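Local coordinates for ThermoDBP-single stranded DNA binding protein (Thermoproteus tenax, PDB 3TEK) that binds single-stranded DNA and probably takes the place of the canonical single-stranded DNA-binding protein in the Thermoproteales, at residues A37-G42 against R49-K54; K98-E103 against D114-S119. All coordinates share one frame; numbering follows the deposited sequence.

Contact 1. Residues A37-G42 against R49-K54; sequences AGRLFG and RPEFFK
L40 and F52 meet where the short helix 37-41 is bonded to the start of helix 52-68, a helix-loop-helix connection. The tight side is the inner one. F52 N donates to L40 O at 3.2 Å, in the carbonyl plane and on a lone pair. L40 CD1 then lies 4.2 Å from F52 CB, near the plane of the F52 ring at its edge. With CG of L40 anti to the backbone N (chi1 178°), the isobutyl group turns into this buried side. F41 touches the same ring obliquely, CE1 to CD1 of F52 at 4.4 Å. W30 and F93 also meet the F52 ring edge-to-face. A second backbone bond runs from E51 N to R39 O at 3.2 Å. P50 packs its ring carbons against carbonyl oxygens, CB standing 3.6 Å from L40 O. The outer side is looser and more exposed, and charge replaces hydrocarbon there. R39 and E51 run side by side and form a salt bridge. R39 NH2 and E51 OE2 are modelled implausibly close, at 2.4 Å, so its detailed geometry is doubtful. As modelled, the carboxylate and guanidinium planes are 85° apart, and E51 OE2 comes over one guanidinium face.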
ATOM      1  N   ALA A  37       8.017 -11.080   4.405  1.00 52.76           N
ATOM      2  CA  ALA A  37       8.722 -10.430   3.282  1.00 54.16           C
ATOM      3  C   ALA A  37       8.565 -11.200   1.973  1.00 55.98           C
ATOM      4  O   ALA A  37       8.241 -10.618   0.942  1.00 56.44           O
ATOM      5  CB  ALA A  37      10.210 -10.237   3.596  1.00 54.95           C
ATOM      6  N   GLY A  38       8.776 -12.511   2.023  1.00 58.61           N
ATOM      7  CA  GLY A  38       8.568 -13.363   0.867  1.00 58.46           C
ATOM      8  C   GLY A  38       7.170 -13.225   0.265  1.00 60.98           C
ATOM      9  O   GLY A  38       7.021 -13.150  -0.959  1.00 61.68           O
ATOM     10  N   ARG A  39       6.142 -13.221   1.109  1.00 59.91           N
ATOM     11  CA  ARG A  39       4.753 -13.132   0.628  1.00 63.47           C
ATOM     12  C   ARG A  39       4.455 -11.774   0.055  1.00 59.00           C
ATOM     13  O   ARG A  39       3.842 -11.650  -0.998  1.00 58.05           O
ATOM     14  CB  ARG A  39       3.751 -13.375   1.755  1.00 68.64           C
ATOM     15  CG  ARG A  39       3.683 -14.797   2.282  1.00 76.93           C
ATOM     16  CD  ARG A  39       2.557 -14.923   3.332  1.00 81.97           C
ATOM     17  NE  ARG A  39       1.310 -14.258   2.931  1.00 86.14           N
ATOM     18  CZ  ARG A  39       0.447 -14.707   2.021  1.00 91.86           C
ATOM     19  NH1 ARG A  39       0.658 -15.849   1.369  1.00 94.43           N
ATOM     20  NH2 ARG A  39      -0.648 -13.999   1.756  1.00 92.99           N
ATOM     21  N   LEU A  40       4.887 -10.747   0.770  1.00 55.74           N
ATOM     22  CA  LEU A  40       4.505  -9.384   0.430  1.00 54.50           C
ATOM     23  C   LEU A  40       5.339  -8.821  -0.723  1.00 56.04           C
ATOM     24  O   LEU A  40       4.788  -8.233  -1.661  1.00 55.43           O
ATOM     25  CB  LEU A  40       4.623  -8.470   1.651  1.00 51.41           C
ATOM     26  CG  LEU A  40       4.278  -6.992   1.399  1.00 52.83           C
ATOM     27  CD1 LEU A  40       2.806  -6.767   0.998  1.00 49.48           C
ATOM     28  CD2 LEU A  40       4.692  -6.193   2.646  1.00 50.54           C
ATOM     29  N   PHE A  41       6.654  -8.979  -0.621  1.00 58.01           N
ATOM     30  CA  PHE A  41       7.596  -8.356  -1.558  1.00 61.98           C
ATOM     31  C   PHE A  41       8.235  -9.339  -2.528  1.00 67.32           C
ATOM     32  O   PHE A  41       8.853  -8.908  -3.494  1.00 72.06           O
ATOM     33  CB  PHE A  41       8.745  -7.648  -0.824  1.00 59.91           C
ATOM     34  CG  PHE A  41       8.327  -6.497   0.047  1.00 56.81           C
ATOM     35  CD1 PHE A  41       7.612  -5.426  -0.469  1.00 55.84           C
ATOM     36  CD2 PHE A  41       8.681  -6.476   1.397  1.00 55.16           C
ATOM     37  CE1 PHE A  41       7.248  -4.353   0.357  1.00 54.28           C
ATOM     38  CE2 PHE A  41       8.333  -5.420   2.221  1.00 54.25           C
ATOM     39  CZ  PHE A  41       7.606  -4.355   1.704  1.00 54.79           C
ATOM     40  N   GLY A  42       8.097 -10.637  -2.273  1.00 86.79           N
ATOM     41  CA  GLY A  42       8.801 -11.670  -3.048  1.00 91.12           C
ATOM     42  C   GLY A  42       7.901 -12.583  -3.866  1.00 93.41           C
ATOM     43  O   GLY A  42       6.779 -12.212  -4.232  1.00 90.41           O
ATOM     44  N   ARG A  49       4.176 -14.404  -7.235  1.00105.17           N
ATOM     45  CA  ARG A  49       4.187 -12.945  -7.343  1.00103.63           C
ATOM     46  C   ARG A  49       4.177 -12.223  -5.989  1.00 95.72           C
ATOM     47  O   ARG A  49       3.703 -12.776  -4.987  1.00 92.97           O
ATOM     48  CB  ARG A  49       2.971 -12.485  -8.153  1.00112.45           C
ATOM     49  CG  ARG A  49       2.758 -13.245  -9.463  1.00121.17           C
ATOM     50  CD  ARG A  49       1.745 -12.548 -10.376  1.00129.67           C
ATOM     51  NE  ARG A  49       1.970 -11.103 -10.448  1.00130.86           N
ATOM     52  CZ  ARG A  49       2.952 -10.509 -11.126  1.00128.85           C
ATOM     53  NH1 ARG A  49       3.832 -11.220 -11.823  1.00131.46           N
ATOM     54  NH2 ARG A  49       3.053  -9.183 -11.107  1.00125.42           N
ATOM     55  N   PRO A  50       4.712 -10.983  -5.953  1.00 87.21           N
ATOM     56  CA  PRO A  50       4.474 -10.116  -4.814  1.00 83.35           C
ATOM     57  C   PRO A  50       2.983  -9.863  -4.623  1.00 80.88           C
ATOM     58  O   PRO A  50       2.287  -9.469  -5.560  1.00 81.84           O
ATOM     59  CB  PRO A  50       5.195  -8.826  -5.203  1.00 83.48           C
ATOM     60  CG  PRO A  50       6.282  -9.260  -6.057  1.00 84.59           C
ATOM     61  CD  PRO A  50       5.727 -10.407  -6.852  1.00 86.50           C
ATOM     62  N   GLU A  51       2.507 -10.104  -3.408  1.00 65.20           N
ATOM     63  CA  GLU A  51       1.104  -9.869  -3.074  1.00 62.93           C
ATOM     64  C   GLU A  51       0.824  -8.367  -3.040  1.00 54.97           C
ATOM     65  O   GLU A  51      -0.315  -7.940  -3.198  1.00 52.05           O
ATOM     66  CB  GLU A  51       0.772 -10.498  -1.725  1.00 68.56           C
ATOM     67  CG  GLU A  51      -0.675 -10.921  -1.574  1.00 73.30           C
ATOM     68  CD  GLU A  51      -0.929 -11.694  -0.286  1.00 79.04           C
ATOM     69  OE1 GLU A  51      -2.117 -11.840   0.080  1.00 81.79           O
ATOM     70  OE2 GLU A  51       0.054 -12.152   0.352  1.00 81.88           O
ATOM     71  N   PHE A  52       1.887  -7.592  -2.849  1.00 50.07           N
ATOM     72  CA  PHE A  52       1.813  -6.146  -2.702  1.00 47.50           C
ATOM     73  C   PHE A  52       0.810  -5.493  -3.640  1.00 44.99           C
ATOM     74  O   PHE A  52      -0.033  -4.710  -3.206  1.00 42.77           O
ATOM     75  CB  PHE A  52       3.169  -5.515  -2.947  1.00 46.38           C
ATOM     76  CG  PHE A  52       3.157  -4.028  -2.825  1.00 47.05           C
ATOM     77  CD1 PHE A  52       3.378  -3.416  -1.597  1.00 48.66           C
ATOM     78  CD2 PHE A  52       2.902  -3.228  -3.922  1.00 46.69           C
ATOM     79  CE1 PHE A  52       3.375  -2.033  -1.481  1.00 47.53           C
ATOM     80  CE2 PHE A  52       2.883  -1.847  -3.803  1.00 48.44           C
ATOM     81  CZ  PHE A  52       3.114  -1.253  -2.580  1.00 47.95           C
ATOM     82  N   PHE A  53       0.930  -5.816  -4.920  1.00 45.11           N
ATOM     83  CA  PHE A  53       0.184  -5.126  -5.974  1.00 47.36           C
ATOM     84  C   PHE A  53      -1.304  -5.426  -5.958  1.00 47.23           C
ATOM     85  O   PHE A  53      -2.142  -4.534  -6.155  1.00 45.80           O
ATOM     86  CB  PHE A  53       0.825  -5.437  -7.329  1.00 47.08           C
ATOM     87  CG  PHE A  53       2.166  -4.777  -7.492  1.00 47.25           C
ATOM     88  CD1 PHE A  53       2.244  -3.403  -7.664  1.00 47.64           C
ATOM     89  CD2 PHE A  53       3.336  -5.495  -7.395  1.00 48.36           C
ATOM     90  CE1 PHE A  53       3.478  -2.768  -7.792  1.00 46.80           C
ATOM     91  CE2 PHE A  53       4.579  -4.867  -7.515  1.00 47.54           C
ATOM     92  CZ  PHE A  53       4.646  -3.513  -7.691  1.00 48.13           C
ATOM     93  N   LYS A  54      -1.611  -6.685  -5.676  1.00 50.46           N
ATOM     94  CA  LYS A  54      -2.966  -7.158  -5.490  1.00 53.94           C
ATOM     95  C   LYS A  54      -3.608  -6.482  -4.292  1.00 52.15           C
ATOM     96  O   LYS A  54      -4.766  -6.054  -4.349  1.00 50.54           O
ATOM     97  CB  LYS A  54      -2.952  -8.674  -5.277  1.00 60.00           C
ATOM     98  CG  LYS A  54      -4.280  -9.351  -5.500  1.00 67.64           C
ATOM     99  CD  LYS A  54      -4.186 -10.913  -5.312  1.00 73.57           C
ATOM    100  CE  LYS A  54      -3.103 -11.564  -6.192  1.00 77.61           C
ATOM    101  NZ  LYS A  54      -3.471 -11.777  -7.639  1.00 80.81           N
TER

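Contact 2. Residues K98-E103 against D114-S119; sequences KWFFEE and DIFMIS
F100 and F116 form the aromatic part of this contact, where helix 83-108 packs on strand 116-124. Their rings come from opposite directions, with centroids 4.5 Å apart and planes at 35°. The pair is oblique, neither a parallel stack nor a T. The CE1 corner of F100 sits over one face of the F116 ring, 3.5 Å above its plane and offset toward the rim. The closest approach is F100 CZ to F116 CE2, at 3.3 Å, so the rings are pressed closely together. CG of F116 lies between its backbone N and carbonyl carbon (chi1 60°), and from there the ring reaches across to the helix.

The second apolar pair joins an indole to an aliphatic side chain. W99 and I118 slide past each other in opposite directions. I118 CD1 reaches the edge of the indole near its plane, 4.0 Å from W99 CZ3. L140 of strand 131-142 touches both F116 and I118, and T138 of that strand touches W99.

Polar bonds play no part between the two segments. The strand backbone is held from elsewhere: F116 bonds to T35 and M117 to I141. I118 bonds to T32 through the backbone, and its N is hydrogen-bonded to T32 OG1. This is the packing of a helix on one face of a four-stranded antiparallel sheet, forming part of an aromatic-rich alpha+beta core.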
ATOM      1  N   LYS A  98      12.462  -0.854  -0.006  1.00 54.64           N
ATOM      2  CA  LYS A  98      13.741  -0.280   0.416  1.00 55.06           C
ATOM      3  C   LYS A  98      13.714   0.111   1.905  1.00 52.84           C
ATOM      4  O   LYS A  98      14.625  -0.184   2.678  1.00 52.77           O
ATOM      5  CB  LYS A  98      14.071   0.947  -0.438  1.00 57.76           C
ATOM      6  CG  LYS A  98      15.509   1.455  -0.243  1.00 63.13           C
ATOM      7  CD  LYS A  98      15.952   2.450  -1.335  1.00 68.14           C
ATOM      8  CE  LYS A  98      15.969   3.902  -0.853  1.00 71.37           C
ATOM      9  NZ  LYS A  98      16.743   4.812  -1.775  1.00 76.86           N
ATOM     10  N   TRP A  99      12.675   0.821   2.291  1.00 49.84           N
ATOM     11  CA  TRP A  99      12.467   1.130   3.690  1.00 49.72           C
ATOM     12  C   TRP A  99      12.503  -0.147   4.571  1.00 49.21           C
ATOM     13  O   TRP A  99      13.135  -0.133   5.629  1.00 48.26           O
ATOM     14  CB  TRP A  99      11.145   1.879   3.881  1.00 49.26           C
ATOM     15  CG  TRP A  99      10.811   2.025   5.291  1.00 50.09           C
ATOM     16  CD1 TRP A  99      11.322   2.942   6.154  1.00 50.87           C
ATOM     17  CD2 TRP A  99       9.916   1.202   6.048  1.00 48.58           C
ATOM     18  NE1 TRP A  99      10.793   2.745   7.412  1.00 52.50           N
ATOM     19  CE2 TRP A  99       9.930   1.683   7.376  1.00 51.57           C
ATOM     20  CE3 TRP A  99       9.105   0.112   5.730  1.00 49.14           C
ATOM     21  CZ2 TRP A  99       9.146   1.111   8.401  1.00 51.29           C
ATOM     22  CZ3 TRP A  99       8.314  -0.449   6.730  1.00 51.58           C
ATOM     23  CH2 TRP A  99       8.353   0.044   8.054  1.00 52.74           C
ATOM     24  N   PHE A 100      11.846  -1.226   4.133  1.00 47.12           N
ATOM     25  CA  PHE A 100      11.757  -2.447   4.960  1.00 47.27           C
ATOM     26  C   PHE A 100      13.106  -3.100   5.125  1.00 48.95           C
ATOM     27  O   PHE A 100      13.512  -3.426   6.215  1.00 47.77           O
ATOM     28  CB  PHE A 100      10.820  -3.477   4.360  1.00 47.55           C
ATOM     29  CG  PHE A 100      10.744  -4.743   5.163  1.00 47.60           C
ATOM     30  CD1 PHE A 100       9.989  -4.794   6.324  1.00 48.61           C
ATOM     31  CD2 PHE A 100      11.464  -5.856   4.787  1.00 49.85           C
ATOM     32  CE1 PHE A 100       9.915  -5.976   7.094  1.00 51.31           C
ATOM     33  CE2 PHE A 100      11.420  -7.052   5.544  1.00 51.85           C
ATOM     34  CZ  PHE A 100      10.645  -7.113   6.700  1.00 51.39           C
ATOM     35  N   PHE A 101      13.814  -3.278   4.022  1.00 50.82           N
ATOM     36  CA  PHE A 101      15.071  -3.984   4.075  1.00 53.56           C
ATOM     37  C   PHE A 101      16.197  -3.141   4.602  1.00 53.47           C
ATOM     38  O   PHE A 101      17.050  -3.654   5.299  1.00 57.15           O
ATOM     39  CB  PHE A 101      15.420  -4.577   2.720  1.00 54.07           C
ATOM     40  CG  PHE A 101      14.612  -5.775   2.390  1.00 55.87           C
ATOM     41  CD1 PHE A 101      14.859  -6.980   3.033  1.00 56.54           C
ATOM     42  CD2 PHE A 101      13.574  -5.700   1.458  1.00 56.25           C
ATOM     43  CE1 PHE A 101      14.100  -8.100   2.756  1.00 58.30           C
ATOM     44  CE2 PHE A 101      12.823  -6.822   1.154  1.00 57.48           C
ATOM     45  CZ  PHE A 101      13.073  -8.025   1.811  1.00 57.96           C
ATOM     46  N   GLU A 102      16.204  -1.856   4.287  1.00 53.53           N
ATOM     47  CA  GLU A 102      17.356  -1.018   4.612  1.00 54.60           C
ATOM     48  C   GLU A 102      17.207  -0.228   5.910  1.00 54.56           C
ATOM     49  O   GLU A 102      18.212   0.223   6.464  1.00 52.41           O
ATOM     50  CB  GLU A 102      17.674  -0.070   3.466  1.00 56.97           C
ATOM     51  CG  GLU A 102      18.022  -0.801   2.185  1.00 59.87           C
ATOM     52  CD  GLU A 102      18.548   0.102   1.077  1.00 61.75           C
ATOM     53  OE1 GLU A 102      18.560  -0.363  -0.087  1.00 64.26           O
ATOM     54  OE2 GLU A 102      18.950   1.255   1.353  1.00 63.93           O
ATOM     55  N   GLU A 103      15.972  -0.050   6.389  1.00 52.61           N
ATOM     56  CA  GLU A 103      15.741   0.665   7.635  1.00 52.72           C
ATOM     57  C   GLU A 103      15.059  -0.212   8.685  1.00 51.46           C
ATOM     58  O   GLU A 103      15.576  -0.373   9.778  1.00 50.97           O
ATOM     59  CB  GLU A 103      14.941   1.945   7.389  1.00 55.49           C
ATOM     60  CG  GLU A 103      15.708   3.021   6.632  1.00 59.05           C
ATOM     61  CD  GLU A 103      14.810   4.172   6.212  1.00 65.57           C
ATOM     62  OE1 GLU A 103      14.554   4.337   4.995  1.00 71.53           O
ATOM     63  OE2 GLU A 103      14.336   4.907   7.100  1.00 69.32           O
ATOM     64  N   ASP A 114      10.528 -13.965   9.572  1.00 59.16           N
ATOM     65  CA  ASP A 114       9.784 -13.171  10.542  1.00 58.89           C
ATOM     66  C   ASP A 114       8.466 -12.623   9.960  1.00 56.84           C
ATOM     67  O   ASP A 114       8.298 -12.476   8.744  1.00 56.17           O
ATOM     68  CB  ASP A 114      10.632 -12.049  11.115  1.00 58.58           C
ATOM     69  CG  ASP A 114      11.503 -12.507  12.276  1.00 61.88           C
ATOM     70  OD1 ASP A 114      11.376 -13.664  12.762  1.00 62.42           O
ATOM     71  OD2 ASP A 114      12.326 -11.685  12.713  1.00 61.05           O
ATOM     72  N   ILE A 115       7.524 -12.373  10.850  1.00 57.36           N
ATOM     73  CA  ILE A 115       6.186 -11.940  10.468  1.00 57.56           C
ATOM     74  C   ILE A 115       5.985 -10.515  10.940  1.00 55.42           C
ATOM     75  O   ILE A 115       6.600 -10.098  11.918  1.00 52.13           O
ATOM     76  CB  ILE A 115       5.121 -12.860  11.063  1.00 60.68           C
ATOM     77  CG1 ILE A 115       5.304 -14.252  10.506  1.00 65.09           C
ATOM     78  CG2 ILE A 115       3.739 -12.415  10.667  1.00 64.04           C
ATOM     79  CD1 ILE A 115       5.217 -14.309   9.012  1.00 67.43           C
ATOM     80  N   PHE A 116       5.127  -9.774  10.233  1.00 54.55           N
ATOM     81  CA  PHE A 116       4.913  -8.348  10.495  1.00 52.70           C
ATOM     82  C   PHE A 116       3.685  -7.788   9.767  1.00 52.78           C
ATOM     83  O   PHE A 116       3.124  -8.434   8.870  1.00 51.17           O
ATOM     84  CB  PHE A 116       6.146  -7.535  10.069  1.00 50.50           C
ATOM     85  CG  PHE A 116       6.480  -7.661   8.618  1.00 49.33           C
ATOM     86  CD1 PHE A 116       5.812  -6.885   7.655  1.00 50.53           C
ATOM     87  CD2 PHE A 116       7.439  -8.564   8.193  1.00 48.58           C
ATOM     88  CE1 PHE A 116       6.115  -7.021   6.293  1.00 50.77           C
ATOM     89  CE2 PHE A 116       7.741  -8.722   6.837  1.00 49.38           C
ATOM     90  CZ  PHE A 116       7.098  -7.950   5.890  1.00 50.92           C
ATOM     91  N   MET A 117       3.320  -6.570  10.085  1.00 30.00           N
ATOM     92  CA  MET A 117       2.428  -5.834   9.239  1.00 30.00           C
ATOM     93  C   MET A 117       2.856  -4.384   9.111  1.00 30.00           C
ATOM     94  O   MET A 117       3.419  -3.818  10.012  1.00 30.00           O
ATOM     95  CB  MET A 117       0.999  -5.949   9.720  1.00 20.00           C
ATOM     96  CG  MET A 117       0.822  -5.690  11.138  1.00 20.00           C
ATOM     97  SD  MET A 117      -0.803  -6.123  11.711  1.00 20.00           S
ATOM     98  CE  MET A 117      -0.573  -5.807  13.407  1.00 20.00           C
ATOM     99  N   ILE A 118       2.612  -3.799   7.968  1.00 53.22           N
ATOM    100  CA  ILE A 118       2.972  -2.426   7.754  1.00 51.16           C
ATOM    101  C   ILE A 118       1.714  -1.617   7.608  1.00 51.48           C
ATOM    102  O   ILE A 118       0.828  -1.997   6.906  1.00 52.97           O
ATOM    103  CB  ILE A 118       3.791  -2.302   6.500  1.00 50.81           C
ATOM    104  CG1 ILE A 118       5.086  -3.060   6.686  1.00 51.89           C
ATOM    105  CG2 ILE A 118       4.081  -0.873   6.168  1.00 49.56           C
ATOM    106  CD1 ILE A 118       5.808  -3.309   5.457  1.00 51.21           C
ATOM    107  N   SER A 119       1.636  -0.506   8.300  1.00 51.82           N
ATOM    108  CA  SER A 119       0.570   0.438   8.050  1.00 54.17           C
ATOM    109  C   SER A 119       1.207   1.701   7.480  1.00 53.58           C
ATOM    110  O   SER A 119       2.257   2.178   7.965  1.00 51.02           O
ATOM    111  CB  SER A 119      -0.195   0.784   9.310  1.00 56.99           C
ATOM    112  OG  SER A 119       0.642   1.523  10.171  1.00 63.57           O
TER

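Contact 1 is partly buried, with a polar outer side, and contact 2 is largely buried. Contact 1 joins two helices that are close in sequence. It uses backbone hydrogen bonds and a salt bridge as well as apolar packing. Contact 2 joins a long helix to the sheet through hydrocarbon and rings alone. They share no segment, but they touch. F41 CE2 lies 3.8 Å from F100 CB, and L40 CD2 lies 4.0 Å from F116 CE1. A37 adds to this seam, its CB against the F100 ring. Helix 83-108 is common to both: it packs on F52 through L92, F93 and L96, and it carries W99 and F100. Helix 37-41 likewise belongs to both neighbourhoods.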